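Local coordinates for precorrin-6Y C5,15-methyltransferase (Corynebacterium diphtheriae, PDB 3HM2), which probably methylates a corrin precursor with S-adenosyl-L-methionine during cobalamin biosynthesis, this chain being the C-terminal methyltransferase domain of the longer protein, at residues C54-I57 / R61-R64; E42-T47 / D76-Q81; P25-W30 / G120-A125; A112-L117 / K141-T146. All blocks are in the same frame, centred on the assembly; numbering follows the deposited sequence.

Overall arrangement
All four contacts belong to one Rossmann-like domain, whose central sheet has the strand order 3-2-1-4-5-7-6 of class I methyltransferases. Contacts 1 and 2 lie at the sheet margin formed by strand 78-81, their centres about 13 Å apart, and contact 1 is nested inside the loop closed by contact 2. Contact 3 spans the middle of the sheet: Trp43 of contact 2 packs on its Leu29, and Phe55 of contact 1 meets its Trp30 edge-to-face. Contact 4, centred about 12 Å from the centre of contact 3, joins the helices before and after strand 122-127. Calcium and magnesium ligand Glu63 lies in contact 1; contacts 3 and 4 are away from the metal-binding residues.

Contact 1: C54-I57 / R61-R64; sequences CFEI and RRER
Arg62 reaches back from helix 59-70 to the carbonyls of Glu56 and Ile57, just past strand 50-55, in the first half of a beta-alpha-beta unit of this Rossmann-like methyltransferase domain. One nitrogen serves both oxygens. Arg62 NH1 donates to Glu56 O at 2.9 Å with an N-H...O angle of 139°, although the place of that oxygen is less certain, and more weakly to Ile57 O at 2.6 Å. Both acceptors lie at the edge of the guanidinium, near its plane. Arginine suits the place because its long chain can fold: a bend at chi3 (-70°) turns the guanidinium back over the turn.

Nearer the backbones, methylenes meet: Glu56 CB lies 3.7 Å from Arg62 CG, and the carboxylate carbon Glu56 CD rests on Arg61 CB at 3.5 Å. The Glu56 chain leaves with CG opposite its own backbone N (chi1 167°), then bends at the next bond and lies obliquely across both arginines.

The second shell fixes the carboxylate. Its OE2 accepts the backbone N-H of Ser58, whose OG in turn bonds Arg61 N, and OE1 has a weaker bond to Ser36 OG. An acidic residue at the end of the second strand commonly meets the cofactor ribose in class I methyltransferases; Glu56 has that topological position, though no cofactor contact confirms the role. On helix 59-70, Glu63 binds calcium and magnesium in crystals of this protein, with neither ion bound to this chain. Glu56 OE2 and Arg61 NE, opposite in charge, stay 4.7 Å apart.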
loop_
_atom_site.group_PDB
_atom_site.type_symbol
_atom_site.label_atom_id
_atom_site.label_comp_id
_atom_site.label_asym_id
_atom_site.label_seq_id
_atom_site.Cartn_x
_atom_site.Cartn_y
_atom_site.Cartn_z
ATOM N N CYS A 54 -30.671 -13.412 -3.190
ATOM C CA CYS A 54 -30.479 -11.985 -3.021
ATOM C C CYS A 54 -31.391 -11.423 -1.925
ATOM O O CYS A 54 -32.516 -11.881 -1.740
ATOM C CB CYS A 54 -30.743 -11.296 -4.361
ATOM S SG CYS A 54 -29.340 -11.382 -5.531
ATOM N N PHE A 55 -30.899 -10.429 -1.203
ATOM C CA PHE A 55 -31.618 -9.853 -0.067
ATOM C C PHE A 55 -31.530 -8.319 -0.120
ATOM O O PHE A 55 -30.588 -7.714 0.399
ATOM C CB PHE A 55 -31.054 -10.387 1.274
ATOM C CG PHE A 55 -31.418 -11.847 1.586
ATOM C CD1 PHE A 55 -30.528 -12.882 1.320
ATOM C CD2 PHE A 55 -32.628 -12.170 2.174
ATOM C CE1 PHE A 55 -30.855 -14.218 1.614
ATOM C CE2 PHE A 55 -32.945 -13.485 2.484
ATOM C CZ PHE A 55 -32.058 -14.508 2.196
ATOM N N GLU A 56 -32.516 -7.700 -0.757
ATOM C CA GLU A 56 -32.559 -6.247 -0.923
ATOM C C GLU A 56 -33.817 -5.658 -0.261
ATOM O O GLU A 56 -34.921 -6.174 -0.410
ATOM C CB GLU A 56 -32.502 -5.890 -2.420
ATOM C CG GLU A 56 -32.844 -4.446 -2.780
ATOM C CD GLU A 56 -31.847 -3.440 -2.246
ATOM O OE1 GLU A 56 -30.632 -3.651 -2.450
ATOM O OE2 GLU A 56 -32.271 -2.435 -1.618
ATOM N N ILE A 57 -33.648 -4.566 0.470
ATOM C CA ILE A 57 -34.771 -3.919 1.138
ATOM C C ILE A 57 -35.730 -3.156 0.198
ATOM O O ILE A 57 -36.964 -3.235 0.377
ATOM C CB ILE A 57 -34.253 -3.004 2.261
ATOM C CG1 ILE A 57 -35.021 -1.676 2.275
ATOM C CG2 ILE A 57 -32.745 -2.772 2.096
ATOM C CD1 ILE A 57 -34.364 -0.579 3.104
ATOM N N ARG A 61 -35.098 -1.392 -6.039
ATOM C CA ARG A 61 -33.802 -2.026 -6.278
ATOM C C ARG A 61 -33.933 -3.533 -6.588
ATOM O O ARG A 61 -33.128 -4.074 -7.356
ATOM C CB ARG A 61 -32.834 -1.786 -5.110
ATOM C CG ARG A 61 -32.349 -0.327 -4.936
ATOM C CD ARG A 61 -31.022 -0.295 -4.211
ATOM N NE ARG A 61 -30.388 1.024 -4.116
ATOM C CZ ARG A 61 -29.270 1.375 -4.758
ATOM N NH1 ARG A 61 -28.665 0.522 -5.585
ATOM N NH2 ARG A 61 -28.762 2.589 -4.581
ATOM N N ARG A 62 -34.928 -4.209 -5.991
ATOM C CA ARG A 62 -35.179 -5.635 -6.279
ATOM C C ARG A 62 -35.622 -5.786 -7.732
ATOM O O ARG A 62 -35.267 -6.766 -8.401
ATOM C CB ARG A 62 -36.253 -6.245 -5.365
ATOM C CG ARG A 62 -35.848 -6.428 -3.900
ATOM C CD ARG A 62 -36.809 -7.358 -3.107
ATOM N NE ARG A 62 -38.148 -6.816 -2.825
ATOM C CZ ARG A 62 -38.414 -5.797 -1.997
ATOM N NH1 ARG A 62 -37.435 -5.166 -1.365
ATOM N NH2 ARG A 62 -39.664 -5.385 -1.807
ATOM N N GLU A 63 -36.398 -4.808 -8.208
ATOM C CA GLU A 63 -36.907 -4.783 -9.585
ATOM C C GLU A 63 -35.776 -4.670 -10.628
ATOM O O GLU A 63 -35.903 -5.172 -11.746
ATOM C CB GLU A 63 -37.960 -3.664 -9.784
ATOM C CG GLU A 63 -39.407 -4.017 -9.363
ATOM C CD GLU A 63 -40.412 -2.893 -9.645
ATOM O OE1 GLU A 63 -40.184 -2.089 -10.576
ATOM O OE2 GLU A 63 -41.435 -2.818 -8.930
ATOM N N ARG A 64 -34.668 -4.033 -10.249
ATOM C CA ARG A 64 -33.529 -3.823 -11.158
ATOM C C ARG A 64 -32.470 -4.949 -11.139
ATOM O O ARG A 64 -31.746 -5.148 -12.117
ATOM C CB ARG A 64 -32.871 -2.467 -10.877
ATOM C CG ARG A 64 -31.617 -2.202 -11.685
ATOM C CD ARG A 64 -31.909 -1.495 -13.003
ATOM N NE ARG A 64 -30.677 -1.266 -13.757
ATOM C CZ ARG A 64 -30.569 -0.426 -14.782
ATOM N NH1 ARG A 64 -31.623 0.276 -15.179
ATOM N NH2 ARG A 64 -29.405 -0.286 -15.408
#

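Contact 2: E42-T47 / D76-Q81; sequences EWLRST and DRIAVQ
Arg77 leads into the edge strand 78-81 and meets Leu44, the last residue of helix 38-44, on one side of the Rossmann-like sheet. Its guanidinium takes hold of a carbonyl at the C-terminal end of the helix: Arg77 NH1 donates to Leu44 O at 2.9 Å, fairly straight at 156°, and Arg77 NH2 adds a weak bond to Leu44 O at 3.4 Å. The oxygen lies in the guanidinium plane, while the donor is tilted 16° from the carbonyl plane. A cationic group suits a helix C-terminus, where the helix dipole would probably favour it. NH1 also bonds Thr50 OG1, which in turn bonds Thr47 O, so the turn after the helix is tied to the same nitrogen.

Leucine lines the apolar side of this junction. Leu44 CG sits over one guanidinium face, and Leu44 CD2 approaches Arg77 NH1 to 3.5 Å as the two chains run past each other in opposite directions. A bend at chi3 (-29°) in Arg77 turns the planar head toward the helix end. The other methyl, Leu44 CD1, reaches the Arg77 backbone, 3.6 Å from Arg77 O.

Next in sequence comes Ile78, the first residue of the strand, which pairs with strand 50-55. A beta-branched residue fits an extended strand; Ile78 CD1 packs on Cys54 SG, and the side chain also touches Ala69. Ile78 crosses Leu44 at about a right angle, with Ile78 CB 3.7 Å from Leu44 CD1.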
loop_
_atom_site.group_PDB
_atom_site.type_symbol
_atom_site.label_atom_id
_atom_site.label_comp_id
_atom_site.label_asym_id
_atom_site.label_seq_id
_atom_site.Cartn_x
_atom_site.Cartn_y
_atom_site.Cartn_z
ATOM N N GLU A 42 -23.088 -12.445 -11.392
ATOM C CA GLU A 42 -21.800 -12.926 -11.877
ATOM C C GLU A 42 -21.521 -14.344 -11.388
ATOM O O GLU A 42 -21.145 -15.217 -12.171
ATOM C CB GLU A 42 -20.676 -11.987 -11.433
ATOM C CG GLU A 42 -19.290 -12.425 -11.877
ATOM C CD GLU A 42 -19.243 -12.812 -13.342
ATOM O OE1 GLU A 42 -19.760 -12.043 -14.179
ATOM O OE2 GLU A 42 -18.689 -13.887 -13.658
ATOM N N TRP A 43 -21.710 -14.566 -10.092
ATOM C CA TRP A 43 -21.687 -15.904 -9.538
ATOM C C TRP A 43 -22.512 -16.798 -10.458
ATOM O O TRP A 43 -22.076 -17.874 -10.834
ATOM C CB TRP A 43 -22.274 -15.848 -8.115
ATOM C CG TRP A 43 -22.732 -17.180 -7.485
ATOM C CD1 TRP A 43 -23.858 -17.906 -7.807
ATOM C CD2 TRP A 43 -22.101 -17.895 -6.398
ATOM N NE1 TRP A 43 -23.946 -19.031 -7.014
ATOM C CE2 TRP A 43 -22.883 -19.048 -6.145
ATOM C CE3 TRP A 43 -20.949 -17.681 -5.629
ATOM C CZ2 TRP A 43 -22.546 -19.976 -5.154
ATOM C CZ3 TRP A 43 -20.619 -18.608 -4.651
ATOM C CH2 TRP A 43 -21.412 -19.736 -4.423
ATOM N N LEU A 44 -23.696 -16.339 -10.848
ATOM C CA LEU A 44 -24.580 -17.150 -11.681
ATOM C C LEU A 44 -24.060 -17.203 -13.094
ATOM O O LEU A 44 -24.094 -18.256 -13.741
ATOM C CB LEU A 44 -25.993 -16.578 -11.708
ATOM C CG LEU A 44 -26.980 -16.738 -10.554
ATOM C CD1 LEU A 44 -28.344 -16.444 -11.102
ATOM C CD2 LEU A 44 -26.961 -18.126 -9.865
ATOM N N ARG A 45 -23.582 -16.054 -13.568
ATOM C CA ARG A 45 -23.140 -15.928 -14.941
ATOM C C ARG A 45 -21.661 -16.251 -15.084
ATOM O O ARG A 45 -20.978 -15.664 -15.916
ATOM C CB ARG A 45 -23.409 -14.523 -15.477
ATOM C CG ARG A 45 -24.084 -14.528 -16.847
ATOM C CD ARG A 45 -23.288 -13.755 -17.894
ATOM N NE ARG A 45 -22.727 -12.499 -17.392
ATOM C CZ ARG A 45 -21.424 -12.240 -17.280
ATOM N NH1 ARG A 45 -20.514 -13.146 -17.628
ATOM N NH2 ARG A 45 -21.023 -11.062 -16.821
ATOM N N SER A 46 -21.176 -17.184 -14.270
ATOM C CA SER A 46 -19.790 -17.628 -14.355
ATOM C C SER A 46 -19.685 -19.140 -14.184
ATOM O O SER A 46 -18.636 -19.732 -14.436
ATOM C CB SER A 46 -18.935 -16.920 -13.303
ATOM O OG SER A 46 -19.049 -17.554 -12.040
ATOM N N THR A 47 -20.780 -19.760 -13.754
ATOM C CA THR A 47 -20.792 -21.191 -13.479
ATOM C C THR A 47 -22.159 -21.798 -13.777
ATOM O O THR A 47 -23.125 -21.563 -13.051
ATOM C CB THR A 47 -20.417 -21.488 -12.015
ATOM O OG1 THR A 47 -19.346 -20.627 -11.609
ATOM C CG2 THR A 47 -19.984 -22.938 -11.860
ATOM N N ASP A 76 -33.597 -17.481 -14.275
ATOM C CA ASP A 76 -34.224 -18.703 -13.786
ATOM C C ASP A 76 -33.411 -19.455 -12.728
ATOM O O ASP A 76 -33.656 -20.644 -12.473
ATOM C CB ASP A 76 -34.570 -19.632 -14.965
ATOM C CG ASP A 76 -33.369 -19.928 -15.871
ATOM O OD1 ASP A 76 -33.569 -20.556 -16.934
ATOM O OD2 ASP A 76 -32.232 -19.543 -15.523
ATOM N N ARG A 77 -32.458 -18.763 -12.108
ATOM C CA ARG A 77 -31.630 -19.374 -11.076
ATOM C C ARG A 77 -31.353 -18.359 -9.978
ATOM O O ARG A 77 -30.504 -18.562 -9.114
ATOM C CB ARG A 77 -30.320 -19.896 -11.676
ATOM C CG ARG A 77 -30.434 -20.269 -13.152
ATOM C CD ARG A 77 -29.287 -21.133 -13.594
ATOM N NE ARG A 77 -28.063 -20.881 -12.828
ATOM C CZ ARG A 77 -26.984 -20.283 -13.313
ATOM N NH1 ARG A 77 -25.938 -20.132 -12.551
ATOM N NH2 ARG A 77 -26.954 -19.841 -14.569
ATOM N N ILE A 78 -32.073 -17.248 -10.012
ATOM C CA ILE A 78 -31.931 -16.252 -8.970
ATOM C C ILE A 78 -33.291 -16.019 -8.338
ATOM O O ILE A 78 -34.291 -15.918 -9.040
ATOM C CB ILE A 78 -31.377 -14.922 -9.534
ATOM C CG1 ILE A 78 -30.755 -14.080 -8.419
ATOM C CG2 ILE A 78 -32.471 -14.156 -10.205
ATOM C CD1 ILE A 78 -29.846 -13.023 -8.880
ATOM N N ALA A 79 -33.333 -16.001 -7.011
ATOM C CA ALA A 79 -34.469 -15.409 -6.311
ATOM C C ALA A 79 -34.016 -14.074 -5.725
ATOM O O ALA A 79 -32.918 -13.982 -5.186
ATOM C CB ALA A 79 -34.957 -16.312 -5.223
ATOM N N VAL A 80 -34.863 -13.056 -5.834
ATOM C CA VAL A 80 -34.600 -11.769 -5.200
ATOM C C VAL A 80 -35.553 -11.526 -4.034
ATOM O O VAL A 80 -36.707 -11.146 -4.231
ATOM C CB VAL A 80 -34.727 -10.609 -6.205
ATOM C CG1 VAL A 80 -34.069 -9.355 -5.651
ATOM C CG2 VAL A 80 -34.112 -10.996 -7.541
ATOM N N GLN A 81 -35.060 -11.746 -2.819
ATOM C CA GLN A 81 -35.853 -11.517 -1.618
ATOM C C GLN A 81 -35.628 -10.112 -1.067
ATOM O O GLN A 81 -34.947 -9.294 -1.687
ATOM C CB GLN A 81 -35.520 -12.559 -0.549
ATOM C CG GLN A 81 -35.488 -13.988 -1.064
ATOM C CD GLN A 81 -36.872 -14.535 -1.354
ATOM O OE1 GLN A 81 -37.875 -14.000 -0.880
ATOM N NE2 GLN A 81 -36.934 -15.607 -2.135
#

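Contact 3: P25-W30 / G120-A125; sequences PHETLW and GGRLVA
Glu27 and Arg122 join two parallel strands that are not neighbours: the closest alpha carbons, Glu27 CA and Gly121 CA, are 10.4 Å apart, because strand 97-100 runs between strands 27-32 and 122-127 in the Rossmann-like sheet. Only long side chains can bridge that interval, and both pass over Val97 of the intervening strand.

Glu27 extends beyond CG, whereas Arg122 bends at chi3 (-87°) to carry its guanidinium across. The result is a salt bridge between Arg122 NH2 and Glu27 OE1. As modelled, the oxygen lies at the guanidinium edge and near its plane, the carboxylate is turned 77° from that plane, and the chains meet at about a right angle. The separation of Arg122 NH2 and Glu27 OE1, 2.4 Å, is very short, and the place of NH2, which the model sets near both carboxylate oxygens, is less sure, so the exact length carries little weight.

Arg122 NH1 has weak bonds to the Leu21 and Ala22 carbonyls, at the end of helix 9-21, and Lys24 NZ is a long, weak ion-pair partner of Glu27 OE2. Glutamate is buried here, and the opposite charge brought by arginine would probably repay much of the cost of burying it.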
loop_
_atom_site.group_PDB
_atom_site.type_symbol
_atom_site.label_atom_id
_atom_site.label_comp_id
_atom_site.label_asym_id
_atom_site.label_seq_id
_atom_site.Cartn_x
_atom_site.Cartn_y
_atom_site.Cartn_z
ATOM N N PRO A 25 -20.444 -26.886 -8.469
ATOM C CA PRO A 25 -21.756 -27.312 -8.944
ATOM C C PRO A 25 -22.728 -27.621 -7.817
ATOM O O PRO A 25 -22.363 -28.156 -6.742
ATOM C CB PRO A 25 -21.442 -28.569 -9.764
ATOM C CG PRO A 25 -19.966 -28.464 -10.100
ATOM C CD PRO A 25 -19.379 -27.822 -8.883
ATOM N N HIS A 26 -23.979 -27.280 -8.123
ATOM C CA HIS A 26 -25.142 -27.467 -7.270
ATOM C C HIS A 26 -25.022 -26.638 -5.991
ATOM O O HIS A 26 -25.540 -27.008 -4.925
ATOM C CB HIS A 26 -25.395 -28.953 -6.991
ATOM C CG HIS A 26 -24.716 -29.894 -7.950
ATOM N ND1 HIS A 26 -25.374 -30.492 -9.006
ATOM C CD2 HIS A 26 -23.448 -30.382 -7.976
ATOM C CE1 HIS A 26 -24.535 -31.285 -9.652
ATOM N NE2 HIS A 26 -23.360 -31.234 -9.047
ATOM N N GLU A 27 -24.329 -25.509 -6.118
ATOM C CA GLU A 27 -24.140 -24.591 -5.008
ATOM C C GLU A 27 -25.088 -23.390 -5.047
ATOM O O GLU A 27 -25.481 -22.934 -6.106
ATOM C CB GLU A 27 -22.656 -24.189 -4.839
ATOM C CG GLU A 27 -21.923 -25.109 -3.841
ATOM C CD GLU A 27 -20.394 -24.996 -3.863
ATOM O OE1 GLU A 27 -19.889 -23.854 -3.850
ATOM O OE2 GLU A 27 -19.702 -26.051 -3.856
ATOM N N THR A 28 -25.476 -22.926 -3.858
ATOM C CA THR A 28 -26.379 -21.798 -3.684
ATOM C C THR A 28 -25.700 -20.695 -2.889
ATOM O O THR A 28 -25.381 -20.893 -1.704
ATOM C CB THR A 28 -27.638 -22.221 -2.898
ATOM O OG1 THR A 28 -28.235 -23.354 -3.533
ATOM C CG2 THR A 28 -28.640 -21.077 -2.821
ATOM N N LEU A 29 -25.478 -19.538 -3.517
ATOM C CA LEU A 29 -25.001 -18.368 -2.776
ATOM C C LEU A 29 -26.104 -17.542 -2.121
ATOM O O LEU A 29 -27.064 -17.187 -2.796
ATOM C CB LEU A 29 -24.206 -17.418 -3.681
ATOM C CG LEU A 29 -23.809 -16.111 -2.973
ATOM C CD1 LEU A 29 -22.681 -16.347 -1.970
ATOM C CD2 LEU A 29 -23.413 -15.051 -3.957
ATOM N N TRP A 30 -25.955 -17.220 -0.824
ATOM C CA TRP A 30 -26.649 -16.062 -0.266
ATOM C C TRP A 30 -25.748 -14.858 -0.463
ATOM O O TRP A 30 -24.646 -14.785 0.073
ATOM C CB TRP A 30 -27.020 -16.222 1.205
ATOM C CG TRP A 30 -28.241 -17.087 1.405
ATOM C CD1 TRP A 30 -28.890 -17.861 0.460
ATOM C CD2 TRP A 30 -28.955 -17.289 2.636
ATOM N NE1 TRP A 30 -29.967 -18.519 1.037
ATOM C CE2 TRP A 30 -30.022 -18.180 2.368
ATOM C CE3 TRP A 30 -28.801 -16.797 3.944
ATOM C CZ2 TRP A 30 -30.895 -18.600 3.363
ATOM C CZ3 TRP A 30 -29.685 -17.205 4.924
ATOM C CH2 TRP A 30 -30.723 -18.084 4.626
ATOM N N GLY A 120 -18.674 -27.037 7.372
ATOM C CA GLY A 120 -17.879 -26.925 6.163
ATOM C C GLY A 120 -18.625 -26.229 5.043
ATOM O O GLY A 120 -18.572 -26.655 3.890
ATOM N N GLY A 121 -19.326 -25.152 5.385
ATOM C CA GLY A 121 -19.764 -24.183 4.400
ATOM C C GLY A 121 -18.914 -22.928 4.404
ATOM O O GLY A 121 -18.112 -22.712 5.313
ATOM N N ARG A 122 -19.091 -22.096 3.382
ATOM C CA ARG A 122 -18.153 -21.015 3.103
ATOM C C ARG A 122 -18.838 -19.655 3.185
ATOM O O ARG A 122 -19.907 -19.452 2.609
ATOM C CB ARG A 122 -17.516 -21.201 1.725
ATOM C CG ARG A 122 -16.574 -22.389 1.631
ATOM C CD ARG A 122 -16.344 -22.800 0.186
ATOM N NE ARG A 122 -17.363 -23.734 -0.285
ATOM C CZ ARG A 122 -17.808 -23.785 -1.536
ATOM N NH1 ARG A 122 -17.324 -22.954 -2.449
ATOM N NH2 ARG A 122 -18.738 -24.668 -1.876
ATOM N N LEU A 123 -18.216 -18.727 3.904
ATOM C CA LEU A 123 -18.585 -17.300 3.813
ATOM C C LEU A 123 -17.410 -16.345 3.565
ATOM O O LEU A 123 -16.427 -16.341 4.318
ATOM C CB LEU A 123 -19.344 -16.810 5.052
ATOM C CG LEU A 123 -19.931 -15.401 4.887
ATOM C CD1 LEU A 123 -21.206 -15.222 5.747
ATOM C CD2 LEU A 123 -18.909 -14.280 5.148
ATOM N N VAL A 124 -17.553 -15.505 2.536
ATOM C CA VAL A 124 -16.582 -14.471 2.237
ATOM C C VAL A 124 -17.204 -13.105 2.456
ATOM O O VAL A 124 -18.266 -12.820 1.931
ATOM C CB VAL A 124 -16.126 -14.626 0.814
ATOM C CG1 VAL A 124 -14.726 -14.050 0.637
ATOM C CG2 VAL A 124 -16.131 -16.106 0.473
ATOM N N ALA A 125 -16.563 -12.279 3.279
ATOM C CA ALA A 125 -17.081 -10.946 3.609
ATOM C C ALA A 125 -16.126 -9.800 3.238
ATOM O O ALA A 125 -14.923 -9.989 3.138
ATOM C CB ALA A 125 -17.467 -10.869 5.088
#

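Contact 4: A112-L117 / K141-T146; sequences AAWKRL and KQFGGT
Trp114 and Phe143 bring together the ends of helix 109-115 and helix 130-143, which precede and follow strand 122-127 in the Rossmann-like domain. The tight part is mainly aromatic. Trp114 CZ2 comes down on one face of Phe143, offset toward the rim, and lies 3.3 Å from Phe143 CD1; on the five-membered side Trp114 NE1 is 3.4 Å from Phe143 CE1. The six-membered ring and the phenyl ring are oblique, their centroids 4.4 Å apart and their planes inclined by 47°. Large flat side chains suit both places because they can span the 10.6 Å between Trp114 CA and Phe143 CA. Trp114 carries CG opposite its backbone N (chi1 -177°), which extends the indole toward the other helix. The opposite face of Phe143 is covered by Gln142 CB.

By contrast, Gln142 itself is exposed, and its polar end makes no contact with the tryptophan helix. Lys141, separately, marks where neighbouring subunits approach, packing on Ile162 of the second and Gln134 of the third.

No hydrogen bond crosses between the segments, so dispersion and exclusion of water probably hold the rings together, while the indole's electron-rich surface also engages Lys177 in a cation-pi interaction.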
loop_
_atom_site.group_PDB
_atom_site.type_symbol
_atom_site.label_atom_id
_atom_site.label_comp_id
_atom_site.label_asym_id
_atom_site.label_seq_id
_atom_site.Cartn_x
_atom_site.Cartn_y
_atom_site.Cartn_z
ATOM N N ALA A 112 -27.715 -14.196 12.382
ATOM C CA ALA A 112 -28.771 -14.757 11.564
ATOM C C ALA A 112 -28.217 -15.451 10.297
ATOM O O ALA A 112 -28.306 -16.666 10.148
ATOM C CB ALA A 112 -29.737 -13.670 11.194
ATOM N N ALA A 113 -27.649 -14.695 9.373
ATOM C CA ALA A 113 -27.064 -15.344 8.211
ATOM C C ALA A 113 -26.376 -16.622 8.668
ATOM O O ALA A 113 -26.502 -17.660 8.039
ATOM C CB ALA A 113 -26.077 -14.422 7.514
ATOM N N TRP A 114 -25.688 -16.542 9.804
ATOM C CA TRP A 114 -24.749 -17.572 10.228
ATOM C C TRP A 114 -25.400 -18.869 10.696
ATOM O O TRP A 114 -24.960 -19.969 10.341
ATOM C CB TRP A 114 -23.876 -17.013 11.331
ATOM C CG TRP A 114 -22.822 -17.935 11.828
ATOM C CD1 TRP A 114 -22.741 -18.485 13.069
ATOM C CD2 TRP A 114 -21.675 -18.390 11.110
ATOM N NE1 TRP A 114 -21.613 -19.263 13.171
ATOM C CE2 TRP A 114 -20.938 -19.218 11.985
ATOM C CE3 TRP A 114 -21.192 -18.174 9.819
ATOM C CZ2 TRP A 114 -19.748 -19.829 11.609
ATOM C CZ3 TRP A 114 -20.000 -18.778 9.449
ATOM C CH2 TRP A 114 -19.293 -19.596 10.341
ATOM N N LYS A 115 -26.442 -18.735 11.504
ATOM C CA LYS A 115 -27.149 -19.895 12.024
ATOM C C LYS A 115 -27.521 -20.813 10.852
ATOM O O LYS A 115 -27.707 -22.032 11.015
ATOM C CB LYS A 115 -28.410 -19.444 12.779
ATOM C CG LYS A 115 -29.654 -19.334 11.866
ATOM C CD LYS A 115 -30.730 -18.360 12.353
ATOM C CE LYS A 115 -30.914 -17.164 11.403
ATOM N NZ LYS A 115 -31.781 -17.435 10.231
ATOM N N ARG A 116 -27.620 -20.223 9.662
ATOM C CA ARG A 116 -28.198 -20.927 8.529
ATOM C C ARG A 116 -27.136 -21.741 7.788
ATOM O O ARG A 116 -27.457 -22.626 6.989
ATOM C CB ARG A 116 -28.944 -19.959 7.597
ATOM C CG ARG A 116 -30.137 -19.243 8.224
ATOM C CD ARG A 116 -31.324 -20.182 8.479
ATOM N NE ARG A 116 -31.629 -20.970 7.284
ATOM C CZ ARG A 116 -32.669 -20.767 6.481
ATOM N NH1 ARG A 116 -33.557 -19.811 6.745
ATOM N NH2 ARG A 116 -32.822 -21.532 5.414
ATOM N N LEU A 117 -25.870 -21.459 8.062
ATOM C CA LEU A 117 -24.802 -22.098 7.311
ATOM C C LEU A 117 -24.382 -23.461 7.893
ATOM O O LEU A 117 -23.980 -23.533 9.053
ATOM C CB LEU A 117 -23.602 -21.142 7.197
ATOM C CG LEU A 117 -22.473 -21.646 6.296
ATOM C CD1 LEU A 117 -22.858 -21.477 4.838
ATOM C CD2 LEU A 117 -21.190 -20.921 6.607
ATOM N N LYS A 141 -11.743 -14.743 14.927
ATOM C CA LYS A 141 -11.123 -15.354 16.097
ATOM C C LYS A 141 -12.017 -16.438 16.692
ATOM O O LYS A 141 -11.570 -17.246 17.506
ATOM C CB LYS A 141 -10.808 -14.294 17.152
ATOM C CG LYS A 141 -9.837 -13.222 16.685
ATOM C CD LYS A 141 -8.693 -13.824 15.885
ATOM C CE LYS A 141 -7.850 -12.744 15.227
ATOM N NZ LYS A 141 -7.101 -11.937 16.229
ATOM N N GLN A 142 -13.280 -16.446 16.282
ATOM C CA GLN A 142 -14.187 -17.539 16.617
ATOM C C GLN A 142 -14.047 -18.693 15.631
ATOM O O GLN A 142 -13.609 -19.785 15.995
ATOM C CB GLN A 142 -15.634 -17.043 16.645
ATOM C CG GLN A 142 -16.153 -16.722 18.037
ATOM C CD GLN A 142 -17.438 -15.918 18.009
ATOM O OE1 GLN A 142 -18.533 -16.472 18.111
ATOM N NE2 GLN A 142 -17.311 -14.603 17.869
ATOM N N PHE A 143 -14.422 -18.445 14.380
ATOM C CA PHE A 143 -14.795 -19.517 13.465
ATOM C C PHE A 143 -13.632 -19.894 12.554
ATOM O O PHE A 143 -13.786 -20.697 11.633
ATOM C CB PHE A 143 -16.008 -19.108 12.627
ATOM C CG PHE A 143 -17.067 -18.383 13.407
ATOM C CD1 PHE A 143 -17.909 -19.071 14.265
ATOM C CD2 PHE A 143 -17.220 -17.012 13.283
ATOM C CE1 PHE A 143 -18.884 -18.406 14.983
ATOM C CE2 PHE A 143 -18.193 -16.341 14.000
ATOM C CZ PHE A 143 -19.026 -17.039 14.851
ATOM N N GLY A 144 -12.467 -19.310 12.816
ATOM C CA GLY A 144 -11.287 -19.564 12.011
ATOM C C GLY A 144 -11.201 -18.651 10.804
ATOM O O GLY A 144 -11.465 -17.453 10.899
ATOM N N GLY A 145 -10.830 -19.222 9.662
ATOM C CA GLY A 145 -10.663 -18.456 8.450
ATOM C C GLY A 145 -9.532 -17.438 8.508
ATOM O O GLY A 145 -8.764 -17.361 9.488
ATOM N N THR A 146 -9.467 -16.628 7.454
ATOM C CA THR A 146 -8.256 -15.907 7.099
ATOM C C THR A 146 -8.605 -14.578 6.440
ATOM O O THR A 146 -9.575 -14.512 5.670
ATOM C CB THR A 146 -7.409 -16.787 6.143
ATOM O OG1 THR A 146 -6.250 -17.284 6.829
ATOM C CG2 THR A 146 -6.990 -16.016 4.898
#